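Local coordinates for putative chromatin binding protein (Chaetomium thermophilum, PDB 6QP0), which probably acts as a tRNA-dependent ATPase needed for tRNA modification by Elongator, the chain studied here being its P-loop nucleotide-binding domain, at residues A[9-14]-A[201-206]; A[20-25]-A[126-131]; A[81-86]-A[107-112]; A[216-221]-A[226-231]. All blocks are in the same frame, centred on the assembly; numbering follows the deposited sequence.

Contact 1 of 4, residues A[9-14]-A[201-206]; sequences GLPSSG and EPYERS. With ADP (adenosine-5'-diphosphate), chain B; AF3 (aluminum fluoride), chain C.
The phosphate-binding P-loop between strand 4-9 and helix 15-31 meets the loop leading into helix 205-213 here, with P11 and S12 packed against Y203. The Y203 ring reaches back over the loop so that P11 CB lies over one of its faces, 3.6 Å from Y203 CZ and shifted toward the rim. Seen as a CH-pi contact, P11 CB sits 19° off the ring normal. S12 OG approaches the same ring obliquely, 3.8 Å from Y203 CE1, while its polar partner is the indole NE1 of W208, on the helix that follows Y203. With CG anti to its carbonyl carbon (chi1 -53°), Y203 can send its hydroxyl into the pocket holding the aluminum fluoride. There F3 lies at the ring edge, in plane, hydrogen-bonded to Y203 OH; the modelled separation is too short to be trusted in detail.

This is a worked case of how a Walker A loop grips phosphate with backbone amides. S12 N donates almost straight to AF3 F3 (3.1 Å, 170°) and more weakly to ADP O2B at 2.9 Å, while G14 N makes weak bonds to ADP O3B and O3A. Aluminum is in turn 2.2 Å from ADP O2B, consistent with aluminum fluoride mimicking a gamma-phosphate in transfer. A type II turn from L10 to S13 shapes the loop, its bend held by S13 OG donating to L10 O at 2.6 Å. K15 NZ adds a charged donor to both ligands, and R172 reaches the ADP.

Contact 2 of 4, residues A[20-25]-A[126-131]; sequences RQLYAY and IVILDS
I128 rises from strand 125-130 toward L22 and Y23 of the helix above, and its side chain carries the whole contact. From CB, which points at the helix, the chain forks: CG2 is anti to the backbone N, and CG1 is anti to the carbonyl carbon (chi1 -59°). The CG1 arm is the one that travels to the helix. CG1 itself comes within 3.9 Å of L22 CD2. One bond further, CD1 completes an extended arm and is wedged between two neighbouring residues of the helix. On one of them it meets the leucine branch, 3.9 Å from L22 CD2; on the other it presses on the backbone, 3.8 Å from Y23 N, with Y23 CB a little further off at 4.1 Å. The methyl therefore touches main chain as well as side chain.

With CG anti to the backbone N (chi1 -174°), L22 brings CD2 to the isoleucine arm; it also touches F244 and I247 of helix 237-250. L26, one turn on from L22, adds to the cover over I128. Two residues along the strand, D130 belongs to the magnesium site and its OD2 is hydrogen-bonded to T16 OG1 and Y75 OH. A helix emerging from the P-loop and packed over an inner strand of the parallel sheet, next to strand 4-9, with an aspartate two residues beyond I128 at the metal, is consistent with the Walker B position of kinase-like P-loop proteins.

Contact 3 of 4, residues A[81-86]-A[107-112]; sequences LSISRS and KDARAA. With AF3 (aluminum fluoride), chain C.
I83 and L81 lay their side chains on one side of helix 106-120, joining it to the loop that leaves strand 72-77 in this P-loop alpha/beta fold. I83 uses both branches. Its CG2 meets A109 CB at 3.9 Å, and CD1 reaches A112 CB at 3.8 Å, settling over the alanine methyls one turn apart. CD1 also brushes the main chain, 3.8 Å from A109 O. Further along, L81 CD1 rests against A112 O at 3.8 Å, and beyond it L81 touches L113 and A116. The small side chains of A109 and A112 probably allow the close approach.

Anchored in this way, the loop turns into a short 3-10 segment from which R85 stretches away from the helix, extended from CG to NE, into the pocket of the aluminum fluoride. Its guanidinium meets the aluminum fluoride edge-on, with F2 in its plane: R85 NH2 donates to F2 at 2.7 Å and 165°, and R85 NE adds a weak second bond to it. A methionine in its place would probably leave F2 without these two donors and take this positive charge from beside the phosphate mimic. Y203 and E201 both touch the arginine. R85 NH1 is hydrogen-bonded to S198 O, which helps set the guanidinium; at the turn, R85 O is weakly bonded to N207 ND2, and S84 OG lies 3.3 Å from S86 OG in a weak hydrogen bond.

Contact 4 of 4, residues A[216-221]-A[226-231]; sequences EEPNPM and SPLFLL
The backbones of 216-221 and 226-231 come closest where P220 and S226 face each other, their CA atoms 5.0 Å apart, and they diverge from there as 226-231 runs into strand 228-231. A cis peptide bond precedes P227, and on the other segment N219 OD1 accepts from M221 N (2.9 Å, 152°), with the donor well above the carbonyl plane: an Asx turn. D225 OD2, from the connecting residues, takes the amide of N219. S226 CB packs on P220 O at 4.0 Å.

Strand 228-231 is an outermost strand of the parallel sheet, paired with strand 153-158, and this loop leads into it from helix 205-213. L228, on that strand, carries most of the packing. With CG anti to the backbone N (chi1 178°), it spreads its two methyls over two prolines. CD1 meets P218 CB at 3.7 Å, the two side chains crossing at about a right angle; CD2 meets P220 CG at 3.5 Å. An alanine here would probably take away both methyl contacts and open a gap beside the proline rings. The same leucine also touches V155 on the neighbouring strand.

How the contacts relate
All four contacts lie in one P-loop NTPase domain built round a parallel sheet of strand order 2-3-1-4-5. Contact 3 falls within the chain interval spanned by contact 2, and that in turn within the interval of contact 1; contact 4 follows them all. Contacts 1 and 3, with centres about 15 Å apart, touch through E201, Y203 and R85 and share the aluminum fluoride, so distant parts of the chain converge on one phosphate site. Contact 2, its centre about 19 Å from the centres of both, packs the P-loop helix on the inner strand 125-130. Contact 4, about 23 Å from contact 3 between centres and across the chain's middle, packs a loop on edge strand 228-231.

Contact 1 of 4, residues A[9-14]-A[201-206]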
# COMPACT_ATOMS: atom_id res chain seq x y z
N GLY A 9 2.19 -2.79 4.66
CA GLY A 9 2.31 -4.10 5.26
C GLY A 9 3.60 -4.76 4.85
O GLY A 9 4.39 -4.22 4.07
N LEU A 10 3.80 -5.95 5.39
CA LEU A 10 4.98 -6.74 5.09
C LEU A 10 4.86 -7.35 3.70
O LEU A 10 3.78 -7.37 3.10
CB LEU A 10 5.17 -7.82 6.14
CG LEU A 10 5.53 -7.35 7.55
CD1 LEU A 10 5.63 -8.54 8.48
CD2 LEU A 10 6.84 -6.58 7.53
N PRO A 11 5.96 -7.86 3.16
CA PRO A 11 5.88 -8.62 1.91
C PRO A 11 4.95 -9.82 2.07
O PRO A 11 5.06 -10.58 3.04
CB PRO A 11 7.33 -9.05 1.65
CG PRO A 11 8.15 -8.07 2.42
CD PRO A 11 7.35 -7.71 3.63
N SER A 12 4.04 -9.99 1.12
CA SER A 12 3.11 -11.11 1.11
C SER A 12 2.25 -11.14 2.38
O SER A 12 1.97 -12.19 2.94
CB SER A 12 3.85 -12.44 0.94
OG SER A 12 5.24 -12.23 0.70
N SER A 13 1.83 -9.96 2.82
CA SER A 13 1.00 -9.82 4.01
C SER A 13 -0.48 -9.64 3.69
O SER A 13 -1.29 -9.54 4.61
CB SER A 13 1.49 -8.64 4.85
OG SER A 13 1.41 -7.42 4.13
N GLY A 14 -0.85 -9.60 2.41
CA GLY A 14 -2.23 -9.45 2.02
C GLY A 14 -2.63 -8.06 1.56
O GLY A 14 -3.83 -7.77 1.53
N GLU A 201 4.03 -12.88 -7.89
CA GLU A 201 5.45 -13.18 -8.09
C GLU A 201 6.16 -13.16 -6.74
O GLU A 201 6.05 -12.18 -6.00
CB GLU A 201 6.08 -12.16 -9.03
CG GLU A 201 6.65 -12.74 -10.32
CD GLU A 201 7.95 -13.49 -10.10
OE1 GLU A 201 8.03 -14.67 -10.51
OE2 GLU A 201 8.89 -12.91 -9.53
N PRO A 202 6.89 -14.22 -6.39
CA PRO A 202 7.53 -14.26 -5.07
C PRO A 202 8.76 -13.37 -5.00
O PRO A 202 9.35 -12.98 -6.01
CB PRO A 202 7.91 -15.74 -4.91
CG PRO A 202 8.16 -16.19 -6.31
CD PRO A 202 7.17 -15.44 -7.17
N TYR A 203 9.13 -13.06 -3.77
CA TYR A 203 10.40 -12.40 -3.49
C TYR A 203 11.48 -13.46 -3.31
O TYR A 203 11.20 -14.60 -2.94
CB TYR A 203 10.32 -11.56 -2.21
CG TYR A 203 9.20 -10.55 -2.14
CD1 TYR A 203 7.87 -10.95 -2.08
CD2 TYR A 203 9.47 -9.19 -2.10
CE1 TYR A 203 6.84 -10.03 -2.00
CE2 TYR A 203 8.45 -8.26 -2.02
CZ TYR A 203 7.14 -8.68 -1.97
OH TYR A 203 6.14 -7.75 -1.88
N GLU A 204 12.73 -13.07 -3.57
CA GLU A 204 13.85 -13.91 -3.17
C GLU A 204 13.93 -13.91 -1.65
O GLU A 204 13.76 -12.88 -1.00
CB GLU A 204 15.15 -13.40 -3.79
CG GLU A 204 15.16 -13.40 -5.31
CD GLU A 204 14.92 -14.78 -5.90
OE1 GLU A 204 15.54 -15.74 -5.40
OE2 GLU A 204 14.11 -14.90 -6.84
N ARG A 205 14.18 -15.09 -1.07
CA ARG A 205 14.13 -15.20 0.39
C ARG A 205 15.08 -14.22 1.07
O ARG A 205 14.80 -13.78 2.20
CB ARG A 205 14.44 -16.64 0.82
CG ARG A 205 13.30 -17.62 0.55
CD ARG A 205 13.46 -18.92 1.34
NE ARG A 205 14.40 -19.85 0.71
CZ ARG A 205 14.05 -20.99 0.12
NH1 ARG A 205 12.77 -21.36 0.06
NH2 ARG A 205 14.98 -21.77 -0.42
N SER A 206 16.18 -13.83 0.42
CA SER A 206 17.04 -12.79 0.96
C SER A 206 16.32 -11.44 0.97
O SER A 206 16.30 -10.75 1.99
CB SER A 206 18.33 -12.70 0.14
OG SER A 206 19.21 -11.70 0.63
PB ADP B . 0.79 -9.01 -1.13
O1B ADP B . 0.41 -8.58 -2.53
O2B ADP B . 2.26 -9.33 -1.08
O3B ADP B . 0.50 -7.90 -0.15
PA ADP B . -1.44 -10.88 -1.40
O1A ADP B . -1.20 -11.15 -2.87
O2A ADP B . -2.52 -9.83 -1.24
O3A ADP B . -0.04 -10.37 -0.70
O5' ADP B . -1.90 -12.29 -0.66
C5' ADP B . -0.90 -13.27 -0.43
C4' ADP B . -1.46 -14.54 -0.31
O4' ADP B . -2.07 -14.71 1.06
C3' ADP B . -2.66 -14.73 -1.35
O3' ADP B . -2.68 -16.15 -1.85
C2' ADP B . -3.69 -14.49 -0.71
O2' ADP B . -4.78 -15.38 -1.17
C1' ADP B . -3.36 -14.78 0.89
N9 ADP B . -4.00 -13.78 1.68
C8 ADP B . -3.83 -12.46 1.76
N7 ADP B . -4.71 -12.02 2.67
C5 ADP B . -5.39 -13.08 3.14
C6 ADP B . -6.40 -13.18 4.08
N6 ADP B . -7.29 -12.54 5.04
N1 ADP B . -6.93 -14.36 4.37
C2 ADP B . -6.48 -15.47 3.74
N3 ADP B . -5.49 -15.38 2.81
C4 ADP B . -4.96 -14.18 2.52
AL AF3 C . 3.14 -8.45 -2.90
F1 AF3 C . 2.02 -7.30 -3.50
F2 AF3 C . 3.11 -10.05 -3.49
F3 AF3 C . 3.91 -8.15 -1.41

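Contact 2 of 4, residues A[20-25]-A[126-131]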
# COMPACT_ATOMS: atom_id res chain seq x y z
N ARG A 20 -8.01 -4.96 -3.14
CA ARG A 20 -9.12 -5.29 -4.02
C ARG A 20 -10.45 -5.14 -3.30
O ARG A 20 -11.38 -4.51 -3.82
CB ARG A 20 -8.95 -6.72 -4.55
CG ARG A 20 -7.79 -6.90 -5.50
CD ARG A 20 -7.43 -8.37 -5.67
NE ARG A 20 -6.34 -8.56 -6.62
CZ ARG A 20 -5.64 -9.69 -6.74
NH1 ARG A 20 -5.92 -10.73 -5.96
NH2 ARG A 20 -4.67 -9.77 -7.63
N GLN A 21 -10.56 -5.71 -2.10
CA GLN A 21 -11.78 -5.59 -1.31
C GLN A 21 -12.13 -4.12 -1.09
O GLN A 21 -13.30 -3.73 -1.23
CB GLN A 21 -11.61 -6.31 0.02
CG GLN A 21 -11.28 -7.79 -0.10
CD GLN A 21 -10.98 -8.44 1.24
OE1 GLN A 21 -11.33 -7.90 2.29
NE2 GLN A 21 -10.33 -9.59 1.20
N LEU A 22 -11.14 -3.30 -0.73
CA LEU A 22 -11.40 -1.88 -0.54
C LEU A 22 -11.93 -1.24 -1.82
O LEU A 22 -12.88 -0.45 -1.77
CB LEU A 22 -10.11 -1.18 -0.09
CG LEU A 22 -10.24 0.29 0.29
CD1 LEU A 22 -11.07 0.46 1.55
CD2 LEU A 22 -8.87 0.92 0.46
N TYR A 23 -11.33 -1.57 -2.96
CA TYR A 23 -11.80 -1.04 -4.24
C TYR A 23 -13.27 -1.41 -4.46
O TYR A 23 -14.11 -0.53 -4.70
CB TYR A 23 -10.94 -1.58 -5.38
CG TYR A 23 -11.29 -1.04 -6.75
CD1 TYR A 23 -12.38 -1.53 -7.46
CD2 TYR A 23 -10.51 -0.04 -7.34
CE1 TYR A 23 -12.69 -1.03 -8.71
CE2 TYR A 23 -10.82 0.45 -8.59
CZ TYR A 23 -11.91 -0.05 -9.27
OH TYR A 23 -12.22 0.45 -10.52
N ALA A 24 -13.59 -2.70 -4.38
CA ALA A 24 -14.97 -3.13 -4.55
C ALA A 24 -15.90 -2.41 -3.59
O ALA A 24 -16.98 -1.96 -3.97
CB ALA A 24 -15.08 -4.65 -4.37
N TYR A 25 -15.48 -2.29 -2.32
CA TYR A 25 -16.28 -1.54 -1.36
C TYR A 25 -16.46 -0.09 -1.81
O TYR A 25 -17.58 0.42 -1.87
CB TYR A 25 -15.61 -1.58 0.02
CG TYR A 25 -16.24 -0.64 1.02
CD1 TYR A 25 -15.82 0.69 1.11
CD2 TYR A 25 -17.25 -1.06 1.87
CE1 TYR A 25 -16.39 1.55 2.02
CE2 TYR A 25 -17.82 -0.20 2.78
CZ TYR A 25 -17.39 1.10 2.85
OH TYR A 25 -17.96 1.97 3.76
N ILE A 126 -10.41 9.32 -5.36
CA ILE A 126 -9.95 8.43 -4.30
C ILE A 126 -8.90 7.50 -4.89
O ILE A 126 -9.14 6.83 -5.90
CB ILE A 126 -11.13 7.63 -3.71
CG1 ILE A 126 -12.18 8.59 -3.15
CG2 ILE A 126 -10.63 6.69 -2.62
CD1 ILE A 126 -13.48 7.92 -2.77
N VAL A 127 -7.73 7.46 -4.25
CA VAL A 127 -6.58 6.72 -4.75
C VAL A 127 -6.17 5.69 -3.72
O VAL A 127 -5.94 6.03 -2.55
CB VAL A 127 -5.40 7.67 -5.07
CG1 VAL A 127 -4.16 6.87 -5.46
CG2 VAL A 127 -5.79 8.64 -6.18
N ILE A 128 -6.08 4.43 -4.15
CA ILE A 128 -5.59 3.34 -3.32
C ILE A 128 -4.17 3.01 -3.75
O ILE A 128 -3.95 2.57 -4.89
CB ILE A 128 -6.50 2.10 -3.44
CG1 ILE A 128 -7.93 2.42 -3.02
CG2 ILE A 128 -5.93 0.96 -2.60
CD1 ILE A 128 -8.93 1.35 -3.40
N LEU A 129 -3.21 3.19 -2.85
CA LEU A 129 -1.81 2.91 -3.14
C LEU A 129 -1.46 1.58 -2.48
O LEU A 129 -1.20 1.51 -1.28
CB LEU A 129 -0.91 4.04 -2.64
CG LEU A 129 0.56 3.96 -3.06
CD1 LEU A 129 0.70 4.04 -4.56
CD2 LEU A 129 1.38 5.06 -2.39
N ASP A 130 -1.45 0.51 -3.29
CA ASP A 130 -1.14 -0.84 -2.82
C ASP A 130 0.36 -1.07 -3.01
O ASP A 130 0.81 -1.47 -4.08
CB ASP A 130 -1.98 -1.86 -3.57
CG ASP A 130 -1.51 -3.30 -3.34
OD1 ASP A 130 -0.66 -3.53 -2.47
OD2 ASP A 130 -2.01 -4.19 -4.06
N SER A 131 1.13 -0.81 -1.96
CA SER A 131 2.56 -1.05 -1.98
C SER A 131 3.04 -1.20 -0.55
O SER A 131 2.35 -0.83 0.40
CB SER A 131 3.31 0.08 -2.69
OG SER A 131 4.71 -0.18 -2.71

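Contact 3 of 4, residues A[81-86]-A[107-112]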
# COMPACT_ATOMS: atom_id res chain seq x y z
N LEU A 81 2.60 -0.41 -12.12
CA LEU A 81 3.70 0.40 -12.61
C LEU A 81 4.88 -0.45 -13.07
O LEU A 81 5.95 0.10 -13.35
CB LEU A 81 4.15 1.37 -11.53
CG LEU A 81 3.07 2.29 -10.97
CD1 LEU A 81 3.61 3.13 -9.83
CD2 LEU A 81 2.50 3.18 -12.07
N SER A 82 4.71 -1.77 -13.15
CA SER A 82 5.77 -2.67 -13.59
C SER A 82 7.04 -2.46 -12.78
O SER A 82 8.15 -2.37 -13.31
CB SER A 82 6.04 -2.49 -15.09
OG SER A 82 4.88 -2.75 -15.85
N ILE A 83 6.87 -2.39 -11.46
CA ILE A 83 7.98 -2.27 -10.53
C ILE A 83 8.21 -3.65 -9.92
O ILE A 83 7.42 -4.11 -9.09
CB ILE A 83 7.71 -1.22 -9.44
CG1 ILE A 83 7.59 0.17 -10.07
CG2 ILE A 83 8.81 -1.25 -8.38
CD1 ILE A 83 7.15 1.26 -9.11
N SER A 84 9.29 -4.31 -10.33
CA SER A 84 9.59 -5.63 -9.81
C SER A 84 9.96 -5.55 -8.33
O SER A 84 10.47 -4.54 -7.84
CB SER A 84 10.74 -6.26 -10.60
OG SER A 84 10.94 -7.61 -10.21
N ARG A 85 9.69 -6.64 -7.61
CA ARG A 85 9.99 -6.71 -6.19
C ARG A 85 11.48 -6.69 -5.90
O ARG A 85 11.87 -6.51 -4.74
CB ARG A 85 9.37 -7.97 -5.58
CG ARG A 85 7.86 -7.99 -5.61
CD ARG A 85 7.32 -9.41 -5.45
NE ARG A 85 5.87 -9.43 -5.30
CZ ARG A 85 5.01 -9.27 -6.29
NH1 ARG A 85 5.44 -9.07 -7.53
NH2 ARG A 85 3.70 -9.31 -6.05
N SER A 86 12.33 -6.86 -6.91
CA SER A 86 13.77 -6.90 -6.70
C SER A 86 14.38 -5.53 -6.47
O SER A 86 15.57 -5.45 -6.11
CB SER A 86 14.45 -7.57 -7.90
OG SER A 86 14.03 -6.97 -9.12
N LYS A 107 14.58 3.98 -4.55
CA LYS A 107 14.25 5.40 -4.59
C LYS A 107 13.52 5.76 -5.88
O LYS A 107 12.60 6.58 -5.87
CB LYS A 107 15.53 6.22 -4.44
CG LYS A 107 15.35 7.72 -4.45
CD LYS A 107 16.60 8.41 -3.94
CE LYS A 107 16.74 9.83 -4.49
NZ LYS A 107 15.65 10.73 -4.04
N ASP A 108 13.92 5.14 -7.00
CA ASP A 108 13.21 5.36 -8.25
C ASP A 108 11.81 4.75 -8.21
O ASP A 108 10.88 5.28 -8.83
CB ASP A 108 14.00 4.77 -9.42
CG ASP A 108 15.32 5.48 -9.65
OD1 ASP A 108 15.38 6.72 -9.48
OD2 ASP A 108 16.31 4.80 -10.01
N ALA A 109 11.64 3.63 -7.49
CA ALA A 109 10.31 3.06 -7.32
C ALA A 109 9.38 4.04 -6.61
O ALA A 109 8.22 4.21 -7.00
CB ALA A 109 10.39 1.75 -6.55
N ARG A 110 9.88 4.69 -5.56
CA ARG A 110 9.08 5.69 -4.86
C ARG A 110 8.79 6.88 -5.77
O ARG A 110 7.69 7.45 -5.73
CB ARG A 110 9.79 6.14 -3.59
CG ARG A 110 9.96 5.03 -2.56
CD ARG A 110 10.34 5.57 -1.19
NE ARG A 110 11.63 6.25 -1.20
CZ ARG A 110 12.81 5.63 -1.13
NH1 ARG A 110 12.87 4.31 -1.07
NH2 ARG A 110 13.93 6.33 -1.14
N ALA A 111 9.75 7.26 -6.61
CA ALA A 111 9.50 8.30 -7.60
C ALA A 111 8.35 7.90 -8.52
O ALA A 111 7.42 8.68 -8.75
CB ALA A 111 10.77 8.58 -8.40
N ALA A 112 8.40 6.67 -9.04
CA ALA A 112 7.33 6.19 -9.91
C ALA A 112 5.99 6.21 -9.20
O ALA A 112 4.99 6.69 -9.74
CB ALA A 112 7.66 4.78 -10.40
AL AF3 C . 3.14 -8.45 -2.90
F1 AF3 C . 2.02 -7.30 -3.50
F2 AF3 C . 3.11 -10.05 -3.49
F3 AF3 C . 3.91 -8.15 -1.41

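Contact 4 of 4, residues A[216-221]-A[226-231]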
# COMPACT_ATOMS: atom_id res chain seq x y z
N GLU A 216 8.83 -0.37 9.00
CA GLU A 216 8.61 0.63 10.04
C GLU A 216 7.12 0.67 10.34
O GLU A 216 6.32 1.10 9.50
CB GLU A 216 9.12 1.99 9.58
CG GLU A 216 10.57 1.99 9.16
CD GLU A 216 11.07 3.37 8.79
OE1 GLU A 216 10.25 4.30 8.73
OE2 GLU A 216 12.29 3.52 8.56
N GLU A 217 6.75 0.23 11.54
CA GLU A 217 5.35 0.17 11.91
C GLU A 217 4.72 1.56 11.83
O GLU A 217 5.34 2.54 12.27
CB GLU A 217 5.19 -0.40 13.32
CG GLU A 217 5.73 -1.81 13.50
CD GLU A 217 4.92 -2.84 12.72
OE1 GLU A 217 3.90 -2.46 12.12
OE2 GLU A 217 5.32 -4.03 12.71
N PRO A 218 3.52 1.69 11.28
CA PRO A 218 2.83 2.98 11.33
C PRO A 218 2.61 3.43 12.77
O PRO A 218 2.23 2.64 13.64
CB PRO A 218 1.51 2.72 10.60
CG PRO A 218 1.80 1.56 9.71
CD PRO A 218 2.78 0.71 10.45
N ASN A 219 2.86 4.71 13.01
CA ASN A 219 2.77 5.29 14.35
C ASN A 219 1.62 6.28 14.41
O ASN A 219 1.74 7.40 13.90
CB ASN A 219 4.09 5.98 14.71
CG ASN A 219 4.16 6.38 16.16
OD1 ASN A 219 3.14 6.43 16.85
ND2 ASN A 219 5.36 6.66 16.64
N PRO A 220 0.48 5.92 15.03
CA PRO A 220 -0.63 6.88 15.12
C PRO A 220 -0.31 8.12 15.93
O PRO A 220 -1.11 9.06 15.93
CB PRO A 220 -1.75 6.06 15.78
CG PRO A 220 -1.37 4.63 15.57
CD PRO A 220 0.13 4.60 15.58
N MET A 221 0.82 8.14 16.64
CA MET A 221 1.24 9.36 17.32
C MET A 221 1.62 10.45 16.33
O MET A 221 1.55 11.64 16.66
CB MET A 221 2.41 9.06 18.26
CG MET A 221 2.12 7.96 19.28
SD MET A 221 0.98 8.47 20.58
CE MET A 221 2.02 9.55 21.55
N SER A 226 -1.51 8.83 10.70
CA SER A 226 -2.91 8.82 11.12
C SER A 226 -3.77 9.53 10.08
O SER A 226 -3.28 10.41 9.36
CB SER A 226 -3.10 9.50 12.47
OG SER A 226 -3.05 10.91 12.34
N PRO A 227 -5.06 9.19 9.98
CA PRO A 227 -5.74 8.12 10.74
C PRO A 227 -5.30 6.72 10.29
O PRO A 227 -5.29 6.43 9.10
CB PRO A 227 -7.22 8.36 10.43
CG PRO A 227 -7.24 9.14 9.17
CD PRO A 227 -6.01 9.99 9.18
N LEU A 228 -4.94 5.88 11.26
CA LEU A 228 -4.44 4.54 10.97
C LEU A 228 -5.58 3.53 11.07
O LEU A 228 -6.44 3.63 11.94
CB LEU A 228 -3.32 4.15 11.94
CG LEU A 228 -2.76 2.74 11.78
CD1 LEU A 228 -2.20 2.54 10.38
CD2 LEU A 228 -1.69 2.45 12.82
N PHE A 229 -5.57 2.56 10.16
CA PHE A 229 -6.52 1.46 10.17
C PHE A 229 -5.76 0.17 9.89
O PHE A 229 -4.78 0.15 9.15
CB PHE A 229 -7.63 1.65 9.13
CG PHE A 229 -8.31 2.98 9.21
CD1 PHE A 229 -9.45 3.14 9.99
CD2 PHE A 229 -7.82 4.07 8.51
CE1 PHE A 229 -10.08 4.37 10.06
CE2 PHE A 229 -8.45 5.30 8.58
CZ PHE A 229 -9.58 5.45 9.36
N LEU A 230 -6.22 -0.92 10.51
CA LEU A 230 -5.57 -2.21 10.39
C LEU A 230 -6.59 -3.29 10.05
O LEU A 230 -7.77 -3.18 10.42
CB LEU A 230 -4.83 -2.59 11.68
CG LEU A 230 -3.73 -1.62 12.13
CD1 LEU A 230 -4.30 -0.46 12.92
CD2 LEU A 230 -2.67 -2.36 12.95
N LEU A 231 -6.13 -4.32 9.35
CA LEU A 231 -6.98 -5.45 8.97
C LEU A 231 -6.15 -6.72 9.07
O LEU A 231 -5.30 -6.98 8.21
CB LEU A 231 -7.54 -5.28 7.56
CG LEU A 231 -8.56 -4.17 7.31
CD1 LEU A 231 -8.91 -4.10 5.83
CD2 LEU A 231 -9.80 -4.39 8.15